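Alpha,alpha-trehalose-phosphate synthase (UDP-forming) (Burkholderia xenovorans, PDB 5V0T) is a family 20 glycosyltransferase of the GT-B class, in which two Rossmann-like domains face each other across a cleft that here holds uridine-5'-diphosphate and 6-O-phosphono-alpha-D-glucopyranose. Local coordinates at residues R80-Q84 and Y85-F89; D108-D111 and F112-Y115; N119-L122 and A123-V127. All blocks are in the same frame, centred on the assembly; numbering follows the deposited sequence.

Interaction 1. Residues R80-Q84 and Y85-F89. With G6P (6-O-phosphono-alpha-D-glucopyranose), chain J.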
ATOM      1  N   ARG A  80      14.700 -16.898 -13.605  1.00 27.04           N
ATOM      2  CA  ARG A  80      14.067 -17.988 -12.874  1.00 33.85           C
ATOM      3  C   ARG A  80      13.694 -17.560 -11.456  1.00 25.16           C
ATOM      4  O   ARG A  80      12.641 -17.946 -10.941  1.00 27.93           O
ATOM      5  CB  ARG A  80      14.995 -19.200 -12.849  1.00 31.83           C
ATOM      6  CG  ARG A  80      14.455 -20.357 -12.053  1.00 44.72           C
ATOM      7  CD  ARG A  80      15.544 -21.385 -11.724  1.00 52.85           C
ATOM      8  NE  ARG A  80      14.967 -22.538 -11.037  1.00 55.52           N
ATOM      9  CZ  ARG A  80      15.556 -23.194 -10.046  1.00 61.33           C
ATOM     10  NH1 ARG A  80      16.755 -22.811  -9.616  1.00 63.39           N
ATOM     11  NH2 ARG A  80      14.944 -24.230  -9.481  1.00 62.54           N
ATOM     12  N   ASP A  81      14.551 -16.761 -10.811  1.00 23.64           N
ATOM     13  CA  ASP A  81      14.236 -16.260  -9.478  1.00 22.71           C
ATOM     14  C   ASP A  81      13.074 -15.276  -9.514  1.00 26.93           C
ATOM     15  O   ASP A  81      12.183 -15.316  -8.652  1.00 22.28           O
ATOM     16  CB  ASP A  81      15.478 -15.612  -8.871  1.00 26.22           C
ATOM     17  CG  ASP A  81      16.581 -16.618  -8.624  1.00 31.70           C
ATOM     18  OD1 ASP A  81      16.270 -17.825  -8.611  1.00 29.44           O
ATOM     19  OD2 ASP A  81      17.745 -16.209  -8.451  1.00 30.80           O
ATOM     20  N   TYR A  82      13.073 -14.382 -10.505  1.00 25.03           N
ATOM     21  CA  TYR A  82      11.963 -13.453 -10.679  1.00 24.34           C
ATOM     22  C   TYR A  82      10.645 -14.200 -10.881  1.00 26.06           C
ATOM     23  O   TYR A  82       9.622 -13.851 -10.272  1.00 22.57           O
ATOM     24  CB  TYR A  82      12.276 -12.522 -11.855  1.00 23.58           C
ATOM     25  CG  TYR A  82      11.154 -11.612 -12.300  1.00 21.40           C
ATOM     26  CD1 TYR A  82      10.842 -10.442 -11.595  1.00 20.33           C
ATOM     27  CD2 TYR A  82      10.429 -11.894 -13.449  1.00 24.24           C
ATOM     28  CE1 TYR A  82       9.819  -9.590 -12.023  1.00 22.56           C
ATOM     29  CE2 TYR A  82       9.401 -11.053 -13.876  1.00 29.03           C
ATOM     30  CZ  TYR A  82       9.097  -9.907 -13.158  1.00 25.57           C
ATOM     31  OH  TYR A  82       8.075  -9.089 -13.603  1.00 23.27           O
ATOM     32  N   ASP A  83      10.659 -15.256 -11.699  1.00 20.52           N
ATOM     33  CA  ASP A  83       9.423 -15.987 -11.981  1.00 23.56           C
ATOM     34  C   ASP A  83       8.921 -16.745 -10.755  1.00 24.77           C
ATOM     35  O   ASP A  83       7.714 -16.772 -10.494  1.00 24.84           O
ATOM     36  CB  ASP A  83       9.631 -16.947 -13.150  1.00 25.70           C
ATOM     37  CG  ASP A  83       9.639 -16.241 -14.498  1.00 30.10           C
ATOM     38  OD1 ASP A  83       9.038 -15.152 -14.615  1.00 27.59           O
ATOM     39  OD2 ASP A  83      10.248 -16.779 -15.443  1.00 27.51           O
ATOM     40  N   GLN A  84       9.822 -17.354  -9.978  1.00 20.60           N
ATOM     41  CA  GLN A  84       9.369 -18.219  -8.889  1.00 24.84           C
ATOM     42  C   GLN A  84       9.063 -17.422  -7.632  1.00 21.23           C
ATOM     43  O   GLN A  84       8.045 -17.655  -6.970  1.00 20.69           O
ATOM     44  CB  GLN A  84      10.419 -19.292  -8.576  1.00 22.03           C
ATOM     45  CG  GLN A  84      10.625 -20.293  -9.688  1.00 21.45           C
ATOM     46  CD  GLN A  84      11.807 -21.238  -9.445  1.00 33.09           C
ATOM     47  OE1 GLN A  84      12.419 -21.247  -8.377  1.00 27.94           O
ATOM     48  NE2 GLN A  84      12.131 -22.029 -10.453  1.00 38.48           N
ATOM     49  N   TYR A  85       9.938 -16.483  -7.290  1.00 21.04           N
ATOM     50  CA  TYR A  85       9.859 -15.776  -6.021  1.00 16.32           C
ATOM     51  C   TYR A  85       8.896 -14.595  -6.090  1.00 22.97           C
ATOM     52  O   TYR A  85       8.075 -14.393  -5.182  1.00 20.67           O
ATOM     53  CB  TYR A  85      11.267 -15.323  -5.629  1.00 18.13           C
ATOM     54  CG  TYR A  85      11.411 -14.021  -4.871  1.00 18.63           C
ATOM     55  CD1 TYR A  85      11.317 -13.992  -3.483  1.00 15.92           C
ATOM     56  CD2 TYR A  85      11.722 -12.831  -5.538  1.00 16.15           C
ATOM     57  CE1 TYR A  85      11.489 -12.812  -2.777  1.00 16.97           C
ATOM     58  CE2 TYR A  85      11.893 -11.631  -4.838  1.00 17.72           C
ATOM     59  CZ  TYR A  85      11.782 -11.645  -3.451  1.00 24.21           C
ATOM     60  OH  TYR A  85      11.951 -10.504  -2.720  1.00 19.25           O
ATOM     61  N   TYR A  86       8.963 -13.815  -7.163  1.00 20.88           N
ATOM     62  CA  TYR A  86       8.194 -12.575  -7.241  1.00 20.54           C
ATOM     63  C   TYR A  86       6.881 -12.759  -7.994  1.00 20.44           C
ATOM     64  O   TYR A  86       5.804 -12.579  -7.413  1.00 21.99           O
ATOM     65  CB  TYR A  86       9.062 -11.482  -7.875  1.00 22.45           C
ATOM     66  CG  TYR A  86       8.353 -10.173  -8.174  1.00 18.86           C
ATOM     67  CD1 TYR A  86       8.202  -9.195  -7.194  1.00 20.45           C
ATOM     68  CD2 TYR A  86       7.854  -9.910  -9.442  1.00 23.23           C
ATOM     69  CE1 TYR A  86       7.552  -7.982  -7.477  1.00 19.61           C
ATOM     70  CE2 TYR A  86       7.216  -8.713  -9.737  1.00 22.07           C
ATOM     71  CZ  TYR A  86       7.073  -7.749  -8.752  1.00 19.79           C
ATOM     72  OH  TYR A  86       6.435  -6.563  -9.065  1.00 19.15           O
ATOM     73  N   ARG A  87       6.942 -13.117  -9.284  1.00 17.71           N
ATOM     74  CA  ARG A  87       5.708 -13.378 -10.021  1.00 24.89           C
ATOM     75  C   ARG A  87       4.975 -14.592  -9.467  1.00 29.71           C
ATOM     76  O   ARG A  87       3.742 -14.654  -9.532  1.00 25.37           O
ATOM     77  CB  ARG A  87       6.000 -13.603 -11.508  1.00 23.70           C
ATOM     78  CG  ARG A  87       6.340 -12.356 -12.296  1.00 30.97           C
ATOM     79  CD  ARG A  87       6.550 -12.673 -13.780  1.00 28.35           C
ATOM     80  NE  ARG A  87       5.328 -13.109 -14.439  1.00 38.64           N
ATOM     81  CZ  ARG A  87       5.135 -14.329 -14.921  1.00 47.15           C
ATOM     82  NH1 ARG A  87       6.098 -15.231 -14.822  1.00 45.87           N
ATOM     83  NH2 ARG A  87       3.982 -14.639 -15.506  1.00 43.01           N
ATOM     84  N   GLY A  88       5.716 -15.565  -8.929  1.00 24.83           N
ATOM     85  CA  GLY A  88       5.142 -16.814  -8.477  1.00 21.59           C
ATOM     86  C   GLY A  88       4.571 -16.710  -7.082  1.00 22.82           C
ATOM     87  O   GLY A  88       3.436 -16.264  -6.902  1.00 20.47           O
ATOM     88  N   PHE A  89       5.352 -17.100  -6.073  1.00 18.56           N
ATOM     89  CA  PHE A  89       4.777 -17.216  -4.742  1.00 21.40           C
ATOM     90  C   PHE A  89       4.339 -15.866  -4.188  1.00 18.92           C
ATOM     91  O   PHE A  89       3.251 -15.763  -3.615  1.00 17.05           O
ATOM     92  CB  PHE A  89       5.749 -17.894  -3.782  1.00 19.83           C
ATOM     93  CG  PHE A  89       5.097 -18.346  -2.514  1.00 17.32           C
ATOM     94  CD1 PHE A  89       4.248 -19.460  -2.516  1.00 17.26           C
ATOM     95  CD2 PHE A  89       5.321 -17.671  -1.326  1.00 20.11           C
ATOM     96  CE1 PHE A  89       3.618 -19.879  -1.359  1.00 20.52           C
ATOM     97  CE2 PHE A  89       4.721 -18.094  -0.153  1.00 20.31           C
ATOM     98  CZ  PHE A  89       3.860 -19.200  -0.169  1.00 24.69           C
TER
HETATM   99  C1  G6P J 502       2.285  -2.538  -2.480  1.00 19.10           C
HETATM  100  C2  G6P J 502       3.177  -3.532  -1.755  1.00 18.06           C
HETATM  101  C3  G6P J 502       4.651  -3.174  -1.955  1.00 15.47           C
HETATM  102  C4  G6P J 502       4.944  -3.080  -3.455  1.00 15.43           C
HETATM  103  C5  G6P J 502       3.982  -2.083  -4.103  1.00 13.76           C
HETATM  104  C6  G6P J 502       4.287  -1.936  -5.595  1.00 14.46           C
HETATM  105  O1  G6P J 502       2.523  -1.263  -1.897  1.00 19.91           O
HETATM  106  O2  G6P J 502       2.831  -3.555  -0.358  1.00 19.43           O
HETATM  107  O3  G6P J 502       5.442  -4.222  -1.371  1.00 17.51           O
HETATM  108  O4  G6P J 502       6.296  -2.621  -3.661  1.00 18.35           O
HETATM  109  O5  G6P J 502       2.624  -2.496  -3.876  1.00 21.48           O
HETATM  110  O6  G6P J 502       4.246  -3.224  -6.233  1.00 17.34           O
HETATM  111  P   G6P J 502       5.542  -3.756  -7.029  1.00 19.33           P
HETATM  112  O1P G6P J 502       5.630  -2.933  -8.289  1.00 18.95           O
HETATM  113  O2P G6P J 502       5.263  -5.218  -7.242  1.00 19.08           O
HETATM  114  O3P G6P J 502       6.704  -3.496  -6.098  1.00 19.02           O
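Asp-81 O takes the N-H of Tyr-85 in an ordinary helical bond, while its carboxylate turns to Arg-117 on helix 109-126. At Tyr-82 the helix widens. Tyr-82 O accepts from Arg-87 N at 2.9 Å, five residues on, and also from Tyr-86 N at 3.2 Å, which sits above the carbonyl plane and makes the less straight bond. With CG opposite the backbone N in both residues (chi1 172° and 173°), the rings of Tyr-82 and Tyr-86 run side by side in the same direction. They are nearly parallel but slid apart, meeting at Tyr-82 CE1 and Tyr-86 CD2, 3.3 Å from each other. Arg-87 comes obliquely to the same side of the Tyr-82 ring plane, at the other CE carbon, its CD 3.3 Å from Tyr-82 CE2. Asp-83 then secures the arginine's end: Arg-87 NH1 bonds to Asp-83 OD1 at 2.9 Å, a salt bridge that arrives from above the carboxylate plane, the two flat groups being 77° apart. Gln-84 O repeats the wide spacing by accepting from Phe-89 N at 2.9 Å, and Gln-84 OE1 goes to Arg-117. The consequence is felt at the ligand: Tyr-86 OH donates to O2P of G6P at 2.6 Å, and Tyr-82, itself bonded through OH to Asp-317, packs beside that phosphate-binding ring and probably helps fix its position.

Interaction 2. Residues D108-D111 and F112-Y115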
ATOM      1  N   ASP A 108       2.168 -23.129  -6.503  1.00 24.47           N
ATOM      2  CA  ASP A 108       3.050 -24.102  -7.138  1.00 26.09           C
ATOM      3  C   ASP A 108       4.192 -24.388  -6.172  1.00 27.64           C
ATOM      4  O   ASP A 108       4.907 -23.470  -5.762  1.00 22.75           O
ATOM      5  CB  ASP A 108       3.563 -23.585  -8.492  1.00 21.78           C
ATOM      6  CG  ASP A 108       4.525 -24.554  -9.172  1.00 40.17           C
ATOM      7  OD1 ASP A 108       5.491 -24.994  -8.539  1.00 44.74           O
ATOM      8  OD2 ASP A 108       4.324 -24.879 -10.356  1.00 46.73           O
ATOM      9  N   ARG A 109       4.341 -25.663  -5.801  1.00 29.29           N
ATOM     10  CA  ARG A 109       5.372 -26.073  -4.856  1.00 34.61           C
ATOM     11  C   ARG A 109       6.753 -25.601  -5.287  1.00 31.54           C
ATOM     12  O   ARG A 109       7.553 -25.151  -4.460  1.00 29.11           O
ATOM     13  CB  ARG A 109       5.358 -27.596  -4.738  1.00 35.88           C
ATOM     14  CG  ARG A 109       5.164 -28.143  -3.362  1.00 45.22           C
ATOM     15  CD  ARG A 109       5.229 -29.658  -3.433  1.00 54.90           C
ATOM     16  NE  ARG A 109       4.094 -30.283  -2.765  1.00 59.94           N
ATOM     17  CZ  ARG A 109       3.724 -31.546  -2.948  1.00 48.42           C
ATOM     18  NH1 ARG A 109       2.678 -32.024  -2.287  1.00 48.58           N
ATOM     19  NH2 ARG A 109       4.387 -32.321  -3.797  1.00 41.94           N
ATOM     20  N   HIS A 110       7.052 -25.729  -6.581  1.00 31.02           N
ATOM     21  CA  HIS A 110       8.346 -25.327  -7.118  1.00 35.31           C
ATOM     22  C   HIS A 110       8.560 -23.821  -6.988  1.00 32.35           C
ATOM     23  O   HIS A 110       9.681 -23.359  -6.742  1.00 26.49           O
ATOM     24  CB  HIS A 110       8.434 -25.765  -8.583  1.00 42.58           C
ATOM     25  CG  HIS A 110       9.820 -26.047  -9.058  1.00 64.21           C
ATOM     26  ND1 HIS A 110      10.538 -27.148  -8.641  1.00 71.28           N
ATOM     27  CD2 HIS A 110      10.619 -25.381  -9.926  1.00 69.22           C
ATOM     28  CE1 HIS A 110      11.723 -27.143  -9.226  1.00 74.20           C
ATOM     29  NE2 HIS A 110      11.798 -26.081 -10.008  1.00 70.73           N
ATOM     30  N   ASP A 111       7.501 -23.032  -7.161  1.00 25.90           N
ATOM     31  CA  ASP A 111       7.643 -21.596  -6.938  1.00 24.59           C
ATOM     32  C   ASP A 111       7.862 -21.288  -5.461  1.00 24.38           C
ATOM     33  O   ASP A 111       8.673 -20.419  -5.116  1.00 23.11           O
ATOM     34  CB  ASP A 111       6.423 -20.845  -7.467  1.00 24.48           C
ATOM     35  CG  ASP A 111       6.356 -20.853  -8.971  1.00 28.33           C
ATOM     36  OD1 ASP A 111       7.396 -21.115  -9.613  1.00 30.87           O
ATOM     37  OD2 ASP A 111       5.265 -20.601  -9.510  1.00 29.70           O
ATOM     38  N   PHE A 112       7.163 -22.004  -4.574  1.00 21.88           N
ATOM     39  CA  PHE A 112       7.360 -21.791  -3.143  1.00 19.09           C
ATOM     40  C   PHE A 112       8.795 -22.116  -2.725  1.00 21.85           C
ATOM     41  O   PHE A 112       9.394 -21.393  -1.916  1.00 24.38           O
ATOM     42  CB  PHE A 112       6.361 -22.628  -2.345  1.00 21.66           C
ATOM     43  CG  PHE A 112       6.600 -22.587  -0.857  1.00 24.56           C
ATOM     44  CD1 PHE A 112       6.587 -21.370  -0.175  1.00 24.92           C
ATOM     45  CD2 PHE A 112       6.850 -23.754  -0.149  1.00 27.01           C
ATOM     46  CE1 PHE A 112       6.815 -21.321   1.194  1.00 24.72           C
ATOM     47  CE2 PHE A 112       7.085 -23.723   1.212  1.00 28.12           C
ATOM     48  CZ  PHE A 112       7.069 -22.514   1.891  1.00 20.53           C
ATOM     49  N   GLU A 113       9.365 -23.191  -3.271  1.00 25.30           N
ATOM     50  CA  GLU A 113      10.762 -23.513  -2.982  1.00 27.38           C
ATOM     51  C   GLU A 113      11.702 -22.421  -3.478  1.00 24.79           C
ATOM     52  O   GLU A 113      12.670 -22.072  -2.796  1.00 26.42           O
ATOM     53  CB  GLU A 113      11.143 -24.849  -3.611  1.00 28.09           C
ATOM     54  CG  GLU A 113      10.529 -26.042  -2.934  1.00 40.19           C
ATOM     55  CD  GLU A 113      10.781 -27.318  -3.708  1.00 54.85           C
ATOM     56  OE1 GLU A 113      10.049 -28.299  -3.463  1.00 58.43           O
ATOM     57  OE2 GLU A 113      11.700 -27.335  -4.563  1.00 60.51           O
ATOM     58  N   GLY A 114      11.444 -21.882  -4.671  1.00 27.78           N
ATOM     59  CA  GLY A 114      12.267 -20.792  -5.174  1.00 23.22           C
ATOM     60  C   GLY A 114      12.126 -19.521  -4.350  1.00 19.26           C
ATOM     61  O   GLY A 114      13.109 -18.818  -4.103  1.00 20.74           O
ATOM     62  N   TYR A 115      10.902 -19.211  -3.920  1.00 17.64           N
ATOM     63  CA  TYR A 115      10.669 -18.134  -2.963  1.00 22.38           C
ATOM     64  C   TYR A 115      11.566 -18.277  -1.740  1.00 22.23           C
ATOM     65  O   TYR A 115      12.219 -17.315  -1.311  1.00 20.39           O
ATOM     66  CB  TYR A 115       9.196 -18.151  -2.563  1.00 20.83           C
ATOM     67  CG  TYR A 115       8.764 -17.242  -1.430  1.00 23.28           C
ATOM     68  CD1 TYR A 115       8.409 -15.920  -1.677  1.00 18.41           C
ATOM     69  CD2 TYR A 115       8.651 -17.719  -0.126  1.00 19.64           C
ATOM     70  CE1 TYR A 115       7.956 -15.083  -0.653  1.00 20.38           C
ATOM     71  CE2 TYR A 115       8.207 -16.888   0.910  1.00 18.48           C
ATOM     72  CZ  TYR A 115       7.864 -15.574   0.636  1.00 13.48           C
ATOM     73  OH  TYR A 115       7.409 -14.739   1.643  1.00 18.96           O
TER
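Phe-112 is tied to Asp-108 by the opening bond of helix 109-126, Phe-112 N to Asp-108 O at 2.9 Å. Its CB rests 3.5 Å from Arg-109 O, and since CG lies opposite the backbone N (chi1 173°) the ring is carried away from the preceding turn. It ends among Phe-89 of helix 79-98, Trp-116, Tyr-107 and Pro-178. Glu-113 donates its N-H to Arg-109 O, and its CG lies against the same oxygen at 3.5 Å. Beyond CG the chain is extended, which brings Glu-113 OE2 to 4.2 Å from His-110 ND1, close enough that the carboxylate might favour a protonated imidazole, though the two make no bond. Gly-114 follows with N to His-110 O at 3.1 Å, and its bare CA lies on the flank where Gln-84 of helix 79-98 packs. Tyr-115 closes the series through N to Asp-111 O at 2.8 Å; its ring meets Phe-89, and its hydroxyl is hydrogen-bonded to Tyr-141 O. Behind this ladder stands Asp-108, whose OD1 accepts from Asp-111 N at 3.1 Å, coming from above the carboxylate plane, and more weakly from His-110 N. The N-H of Asp-111, and less well that of His-110, thus gain an acceptor where no earlier helical carbonyl is available, and the negative carboxylate probably suits the positive end of the helix dipole: the classic aspartate N-cap of an alpha-helix.

Interaction 3. Residues N119-L122 and A123-V127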
ATOM      1  N   ASN A 119      14.982 -15.857  -0.907  1.00 19.73           N
ATOM      2  CA  ASN A 119      15.174 -15.220   0.396  1.00 21.63           C
ATOM      3  C   ASN A 119      16.540 -15.552   0.982  1.00 20.93           C
ATOM      4  O   ASN A 119      17.233 -14.675   1.514  1.00 20.58           O
ATOM      5  CB  ASN A 119      14.067 -15.647   1.361  1.00 20.72           C
ATOM      6  CG  ASN A 119      12.937 -14.655   1.409  1.00 18.95           C
ATOM      7  OD1 ASN A 119      12.910 -13.784   2.279  1.00 22.17           O
ATOM      8  ND2 ASN A 119      11.996 -14.768   0.471  1.00 19.24           N
ATOM      9  N   ALA A 120      16.952 -16.814   0.896  1.00 22.16           N
ATOM     10  CA  ALA A 120      18.254 -17.180   1.439  1.00 24.61           C
ATOM     11  C   ALA A 120      19.386 -16.546   0.632  1.00 24.43           C
ATOM     12  O   ALA A 120      20.393 -16.104   1.201  1.00 22.63           O
ATOM     13  CB  ALA A 120      18.385 -18.706   1.479  1.00 23.58           C
ATOM     14  N   TRP A 121      19.241 -16.497  -0.696  1.00 25.54           N
ATOM     15  CA  TRP A 121      20.269 -15.895  -1.547  1.00 29.63           C
ATOM     16  C   TRP A 121      20.402 -14.395  -1.284  1.00 29.20           C
ATOM     17  O   TRP A 121      21.520 -13.860  -1.208  1.00 24.24           O
ATOM     18  CB  TRP A 121      19.933 -16.156  -3.019  1.00 29.61           C
ATOM     19  CG  TRP A 121      20.846 -15.468  -3.991  1.00 28.40           C
ATOM     20  CD1 TRP A 121      22.114 -15.834  -4.322  1.00 31.48           C
ATOM     21  CD2 TRP A 121      20.548 -14.300  -4.771  1.00 31.61           C
ATOM     22  NE1 TRP A 121      22.634 -14.966  -5.256  1.00 31.54           N
ATOM     23  CE2 TRP A 121      21.695 -14.013  -5.547  1.00 31.71           C
ATOM     24  CE3 TRP A 121      19.426 -13.470  -4.887  1.00 26.29           C
ATOM     25  CZ2 TRP A 121      21.751 -12.925  -6.425  1.00 25.88           C
ATOM     26  CZ3 TRP A 121      19.480 -12.394  -5.758  1.00 26.12           C
ATOM     27  CH2 TRP A 121      20.636 -12.133  -6.519  1.00 27.12           C
ATOM     28  N   LEU A 122      19.271 -13.706  -1.139  1.00 22.68           N
ATOM     29  CA  LEU A 122      19.291 -12.283  -0.817  1.00 28.19           C
ATOM     30  C   LEU A 122      19.902 -12.039   0.553  1.00 28.27           C
ATOM     31  O   LEU A 122      20.694 -11.107   0.731  1.00 25.77           O
ATOM     32  CB  LEU A 122      17.871 -11.711  -0.875  1.00 24.34           C
ATOM     33  CG  LEU A 122      17.232 -11.422  -2.235  1.00 28.75           C
ATOM     34  CD1 LEU A 122      15.767 -11.021  -2.053  1.00 28.79           C
ATOM     35  CD2 LEU A 122      17.985 -10.320  -2.977  1.00 24.70           C
ATOM     36  N   ALA A 123      19.555 -12.871   1.538  1.00 23.65           N
ATOM     37  CA  ALA A 123      20.185 -12.726   2.844  1.00 22.66           C
ATOM     38  C   ALA A 123      21.700 -12.895   2.745  1.00 29.39           C
ATOM     39  O   ALA A 123      22.453 -12.151   3.382  1.00 29.11           O
ATOM     40  CB  ALA A 123      19.579 -13.729   3.827  1.00 24.61           C
ATOM     41  N   GLN A 124      22.165 -13.848   1.924  1.00 30.29           N
ATOM     42  CA  GLN A 124      23.604 -14.039   1.728  1.00 32.37           C
ATOM     43  C   GLN A 124      24.261 -12.801   1.123  1.00 31.30           C
ATOM     44  O   GLN A 124      25.419 -12.488   1.427  1.00 26.91           O
ATOM     45  CB  GLN A 124      23.880 -15.245   0.826  1.00 38.61           C
ATOM     46  CG  GLN A 124      23.921 -16.595   1.526  1.00 52.20           C
ATOM     47  CD  GLN A 124      24.703 -16.578   2.833  1.00 55.96           C
ATOM     48  OE1 GLN A 124      25.799 -16.022   2.923  1.00 60.09           O
ATOM     49  NE2 GLN A 124      24.131 -17.190   3.857  1.00 56.10           N
ATOM     50  N   GLN A 125      23.557 -12.109   0.234  1.00 30.17           N
ATOM     51  CA  GLN A 125      24.109 -10.889  -0.335  1.00 33.31           C
ATOM     52  C   GLN A 125      24.211  -9.789   0.716  1.00 32.97           C
ATOM     53  O   GLN A 125      25.139  -8.972   0.671  1.00 31.22           O
ATOM     54  CB  GLN A 125      23.249 -10.428  -1.516  1.00 33.52           C
ATOM     55  CG  GLN A 125      23.138 -11.431  -2.643  1.00 32.84           C
ATOM     56  CD  GLN A 125      24.486 -11.867  -3.171  1.00 48.31           C
ATOM     57  OE1 GLN A 125      24.750 -13.059  -3.294  1.00 56.42           O
ATOM     58  NE2 GLN A 125      25.346 -10.907  -3.490  1.00 51.33           N
ATOM     59  N   LEU A 126      23.278  -9.759   1.669  1.00 28.74           N
ATOM     60  CA  LEU A 126      23.285  -8.717   2.688  1.00 23.83           C
ATOM     61  C   LEU A 126      24.382  -8.939   3.730  1.00 28.03           C
ATOM     62  O   LEU A 126      25.014  -7.973   4.179  1.00 26.30           O
ATOM     63  CB  LEU A 126      21.907  -8.631   3.350  1.00 22.24           C
ATOM     64  CG  LEU A 126      21.761  -7.631   4.498  1.00 27.16           C
ATOM     65  CD1 LEU A 126      21.998  -6.210   3.982  1.00 23.84           C
ATOM     66  CD2 LEU A 126      20.396  -7.767   5.221  1.00 25.23           C
ATOM     67  N   VAL A 127      24.634 -10.202   4.112  1.00 24.18           N
ATOM     68  CA  VAL A 127      25.532 -10.479   5.241  1.00 27.66           C
ATOM     69  C   VAL A 127      26.858  -9.724   5.156  1.00 32.40           C
ATOM     70  O   VAL A 127      27.244  -9.097   6.152  1.00 31.14           O
ATOM     71  CB  VAL A 127      25.722 -11.995   5.411  1.00 27.47           C
ATOM     72  CG1 VAL A 127      26.920 -12.290   6.338  1.00 27.81           C
ATOM     73  CG2 VAL A 127      24.433 -12.623   5.967  1.00 29.02           C
TER
HETATM   74  O   HOH W   1      21.606 -17.499   3.257  1.00 38.98           O
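Ala-123 N bonds to Asn-119 O at 2.9 Å, the first of four successive alpha-helical bonds joining 119-122 to 123-127. Gln-124 N to Ala-120 O, Gln-125 N to Trp-121 O and Leu-126 N to Leu-122 O continue the ladder without a break, and Val-127 N still reaches Ala-123 O as the helix nears its end. Among the side chains, Trp-121 and Gln-125 make the main contact, one turn apart. The indole has CG opposite the backbone N (chi1 174°). Gln-125 CG lies opposite its own carbonyl carbon (chi1 -59°), over the centre of one ring face, 4.1 Å above the plane; the bend at chi2 then turns the amide toward Trp-121 NE1. That same CG is 3.3 Å from Trp-121 O. The amide beyond it is inclined at 36° to the indole; Gln-125 OE1 approaches Trp-121 NE1 to 3.5 Å, but at too poor an angle for a hydrogen bond, so the pair is held by van der Waals contact. Both residues also touch Ile-75 of strand 70-78, and Trp-121 reaches Leu-77 as well.

Gln-124 folds back on another flank. A water donates to Ala-120 O at 2.8 Å and accepts from Gln-124 NE2 at 2.6 Å, giving a carbonyl already used by Gln-124 N a second partner. On the buried side, Leu-122, Ala-123 and Leu-126 all press on Phe-146 of helix 146-152, and Leu-122 also meets Tyr-85. Asn-119 ND2 is pinned by two carbonyls, His-142 O and Tyr-115 O. With apolar residues toward the protein and a water-bridged glutamine on its exposed flank, this is an amphipathic helix of a Rossmann-like domain, part of the crossover connection between the parallel strands 70-78 and 135-139.

All three contacts belong to two consecutive helices of the domain built on the mixed sheet, between strands 70-78 and 135-139. Interaction 1 comes first, on helix 79-98; interactions 2 and 3 follow on helix 109-126, near its start and its end. The centres of interactions 1 and 2 are about 8 Å apart, and the two helices touch there through Phe-89 and Gln-84. The centre of interaction 3 is about 16 Å from that of interaction 1, and the two are joined through Tyr-85 against Asn-119 and Leu-122. Helix 109-126 thus backs the helix that presents Tyr-86 to G6P, without entering that pocket through these contacts.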